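Local coordinates for protein cell division topological specificity factor (PDB 3KU7) that probably restricts septum formation to midcell by counteracting the MinC and MinD division inhibitors at internal sites while leaving them active at the poles, at residues A[23-28]-A[72-77]. Residues are numbered along the deposited sequence; the frame is centred on the assembly and turned at random.
Sequences LKLILA and IEVEII
In the antiparallel beta sheet of the MinE fold, residues 23-28 of strand 22-30 run beside residues 72-77 of strand 69-77, the two segments 169° apart in direction, and three hydrogen-bonded pairs join them: Leu23 with Ile76, Leu25 with Val74 and Leu27 with Ile72. Each pair exchanges two backbone bonds, such as Leu25 N to Val74 O and Val74 N to Leu25 O, both 2.9 Å. These six residues turn their side chains to one face, where they meet mainly through their beta carbons; Leu23 CB lies 4.0 Å from Ile76 CB, and Leu27 CB the same distance from Ile72 CB. Helix 38-53 covers this face, with Ile49 touching both Leu25 and Ile76. Strand 57-61 flanks 72-77 on its other edge, whereas residues 24-28 pair with an antiparallel strand of the second subunit, so the sheet continues through the dimer interface.

The opposite face carries a salt-bridge network. Lys24 sends its CG anti to the backbone N (chi1 178°), then bends at chi2 (112°), which carries its end over the neighbouring strand. Glu75 lies alongside Lys24, bringing its CG to 4.0 Å from Lys24 CD, and Glu75 OE1 makes a long salt bridge to Lys24 NZ (3.6 Å). Glu73, extended beyond CG, crosses the lysine chain at an angle and sets its OE2 3.3 Å from Lys24 NZ.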
ATOM      1  N   LEU A  23       3.739  -1.485  10.587  1.00 68.49           N
ATOM      2  CA  LEU A  23       3.652  -1.871   9.186  1.00 61.11           C
ATOM      3  C   LEU A  23       3.445  -0.514   8.512  1.00 57.80           C
ATOM      4  O   LEU A  23       2.773   0.343   9.070  1.00 55.87           O
ATOM      5  CB  LEU A  23       2.446  -2.780   8.970  1.00 58.37           C
ATOM      6  CG  LEU A  23       2.472  -3.758   7.801  1.00 56.20           C
ATOM      7  CD1 LEU A  23       3.553  -4.816   7.991  1.00 56.34           C
ATOM      8  CD2 LEU A  23       1.116  -4.415   7.738  1.00 54.52           C
ATOM      9  N   LYS A  24       4.015  -0.322   7.324  1.00 54.75           N
ATOM     10  CA  LYS A  24       3.917   0.950   6.612  1.00 51.49           C
ATOM     11  C   LYS A  24       3.509   0.800   5.158  1.00 48.57           C
ATOM     12  O   LYS A  24       4.075   0.018   4.428  1.00 47.29           O
ATOM     13  CB  LYS A  24       5.261   1.671   6.685  1.00 52.63           C
ATOM     14  CG  LYS A  24       5.304   2.993   5.949  1.00 54.56           C
ATOM     15  CD  LYS A  24       5.445   4.137   6.938  1.00 57.15           C
ATOM     16  CE  LYS A  24       6.113   5.361   6.291  1.00 59.66           C
ATOM     17  NZ  LYS A  24       6.779   6.262   7.281  1.00 59.21           N
ATOM     18  N   LEU A  25       2.548   1.605   4.732  1.00 46.47           N
ATOM     19  CA  LEU A  25       2.056   1.555   3.367  1.00 44.80           C
ATOM     20  C   LEU A  25       2.125   2.903   2.677  1.00 43.96           C
ATOM     21  O   LEU A  25       1.651   3.903   3.200  1.00 44.43           O
ATOM     22  CB  LEU A  25       0.616   1.052   3.373  1.00 42.77           C
ATOM     23  CG  LEU A  25      -0.142   1.246   2.081  1.00 41.97           C
ATOM     24  CD1 LEU A  25       0.179   0.125   1.122  1.00 42.47           C
ATOM     25  CD2 LEU A  25      -1.606   1.253   2.417  1.00 41.87           C
ATOM     26  N   ILE A  26       2.708   2.924   1.486  1.00 43.29           N
ATOM     27  CA  ILE A  26       2.819   4.161   0.734  1.00 43.00           C
ATOM     28  C   ILE A  26       2.151   4.056  -0.610  1.00 43.21           C
ATOM     29  O   ILE A  26       2.322   3.073  -1.332  1.00 43.47           O
ATOM     30  CB  ILE A  26       4.293   4.547   0.502  1.00 42.40           C
ATOM     31  CG1 ILE A  26       4.822   5.237   1.752  1.00 42.54           C
ATOM     32  CG2 ILE A  26       4.434   5.448  -0.727  1.00 40.55           C
ATOM     33  CD1 ILE A  26       6.301   5.445   1.719  1.00 44.08           C
ATOM     34  N   LEU A  27       1.361   5.066  -0.941  1.00 43.23           N
ATOM     35  CA  LEU A  27       0.715   5.081  -2.237  1.00 44.29           C
ATOM     36  C   LEU A  27       1.188   6.334  -2.928  1.00 44.52           C
ATOM     37  O   LEU A  27       0.825   7.436  -2.543  1.00 44.35           O
ATOM     38  CB  LEU A  27      -0.808   5.094  -2.105  1.00 42.96           C
ATOM     39  CG  LEU A  27      -1.500   3.851  -2.668  1.00 42.35           C
ATOM     40  CD1 LEU A  27      -2.992   4.098  -2.786  1.00 42.53           C
ATOM     41  CD2 LEU A  27      -0.935   3.546  -4.031  1.00 41.92           C
ATOM     42  N   ALA A  28       2.010   6.166  -3.951  1.00 46.71           N
ATOM     43  CA  ALA A  28       2.532   7.310  -4.673  1.00 50.99           C
ATOM     44  C   ALA A  28       1.962   7.460  -6.080  1.00 54.82           C
ATOM     45  O   ALA A  28       1.623   6.494  -6.747  1.00 54.85           O
ATOM     46  CB  ALA A  28       4.037   7.224  -4.723  1.00 50.13           C
ATOM     47  N   ILE A  72       0.355   9.131  -0.307  1.00 54.25           N
ATOM     48  CA  ILE A  72      -0.586   8.846   0.773  1.00 51.09           C
ATOM     49  C   ILE A  72       0.164   7.857   1.677  1.00 50.26           C
ATOM     50  O   ILE A  72       0.377   6.702   1.300  1.00 48.00           O
ATOM     51  CB  ILE A  72      -1.842   8.135   0.291  1.00 51.70           C
ATOM     52  CG1 ILE A  72      -2.355   8.773  -1.005  1.00 51.70           C
ATOM     53  CG2 ILE A  72      -2.878   8.140   1.426  1.00 50.31           C
ATOM     54  CD1 ILE A  72      -2.808  10.149  -0.821  1.00 55.49           C
ATOM     55  N   GLU A  73       0.557   8.306   2.865  1.00 49.64           N
ATOM     56  CA  GLU A  73       1.320   7.487   3.800  1.00 48.05           C
ATOM     57  C   GLU A  73       0.393   6.923   4.853  1.00 46.61           C
ATOM     58  O   GLU A  73      -0.471   7.620   5.346  1.00 46.10           O
ATOM     59  CB  GLU A  73       2.401   8.356   4.455  1.00 50.12           C
ATOM     60  CG  GLU A  73       3.592   7.593   5.033  1.00 55.46           C
ATOM     61  CD  GLU A  73       4.822   8.473   5.271  1.00 58.73           C
ATOM     62  OE1 GLU A  73       4.710   9.491   5.995  1.00 61.42           O
ATOM     63  OE2 GLU A  73       5.908   8.143   4.744  1.00 59.36           O
ATOM     64  N   VAL A  74       0.574   5.653   5.193  1.00 45.69           N
ATOM     65  CA  VAL A  74      -0.268   4.993   6.185  1.00 45.75           C
ATOM     66  C   VAL A  74       0.509   4.110   7.152  1.00 47.04           C
ATOM     67  O   VAL A  74       1.042   3.072   6.757  1.00 46.69           O
ATOM     68  CB  VAL A  74      -1.348   4.116   5.522  1.00 44.72           C
ATOM     69  CG1 VAL A  74      -2.117   3.371   6.586  1.00 43.31           C
ATOM     70  CG2 VAL A  74      -2.304   4.968   4.754  1.00 43.20           C
ATOM     71  N   GLU A  75       0.546   4.529   8.420  1.00 49.60           N
ATOM     72  CA  GLU A  75       1.235   3.806   9.478  1.00 51.35           C
ATOM     73  C   GLU A  75       0.248   2.948  10.241  1.00 50.18           C
ATOM     74  O   GLU A  75      -0.787   3.395  10.732  1.00 49.66           O
ATOM     75  CB  GLU A  75       1.952   4.776  10.424  1.00 55.28           C
ATOM     76  CG  GLU A  75       3.036   5.613   9.759  1.00 61.24           C
ATOM     77  CD  GLU A  75       2.519   6.708   8.790  1.00 65.07           C
ATOM     78  OE1 GLU A  75       3.328   7.218   7.984  1.00 66.59           O
ATOM     79  OE2 GLU A  75       1.324   7.083   8.828  1.00 66.62           O
ATOM     80  N   ILE A  76       0.618   1.687  10.344  1.00 49.76           N
ATOM     81  CA  ILE A  76      -0.200   0.682  10.971  1.00 50.05           C
ATOM     82  C   ILE A  76       0.490  -0.066  12.107  1.00 50.01           C
ATOM     83  O   ILE A  76       1.459  -0.780  11.897  1.00 50.22           O
ATOM     84  CB  ILE A  76      -0.642  -0.325   9.884  1.00 50.69           C
ATOM     85  CG1 ILE A  76      -1.273   0.436   8.698  1.00 50.69           C
ATOM     86  CG2 ILE A  76      -1.591  -1.348  10.490  1.00 49.93           C
ATOM     87  CD1 ILE A  76      -1.399  -0.353   7.395  1.00 48.54           C
ATOM     88  N   ILE A  77      -0.034   0.096  13.313  1.00 50.11           N
ATOM     89  CA  ILE A  77       0.500  -0.594  14.471  1.00 50.22           C
ATOM     90  C   ILE A  77      -0.203  -1.932  14.640  1.00 52.35           C
ATOM     91  O   ILE A  77      -1.410  -1.981  14.828  1.00 53.35           O
ATOM     92  CB  ILE A  77       0.302   0.234  15.753  1.00 49.36           C
ATOM     93  CG1 ILE A  77       1.247   1.430  15.768  1.00 49.72           C
ATOM     94  CG2 ILE A  77       0.548  -0.611  16.942  1.00 49.84           C
ATOM     95  CD1 ILE A  77       0.837   2.502  14.804  1.00 52.94           C
TER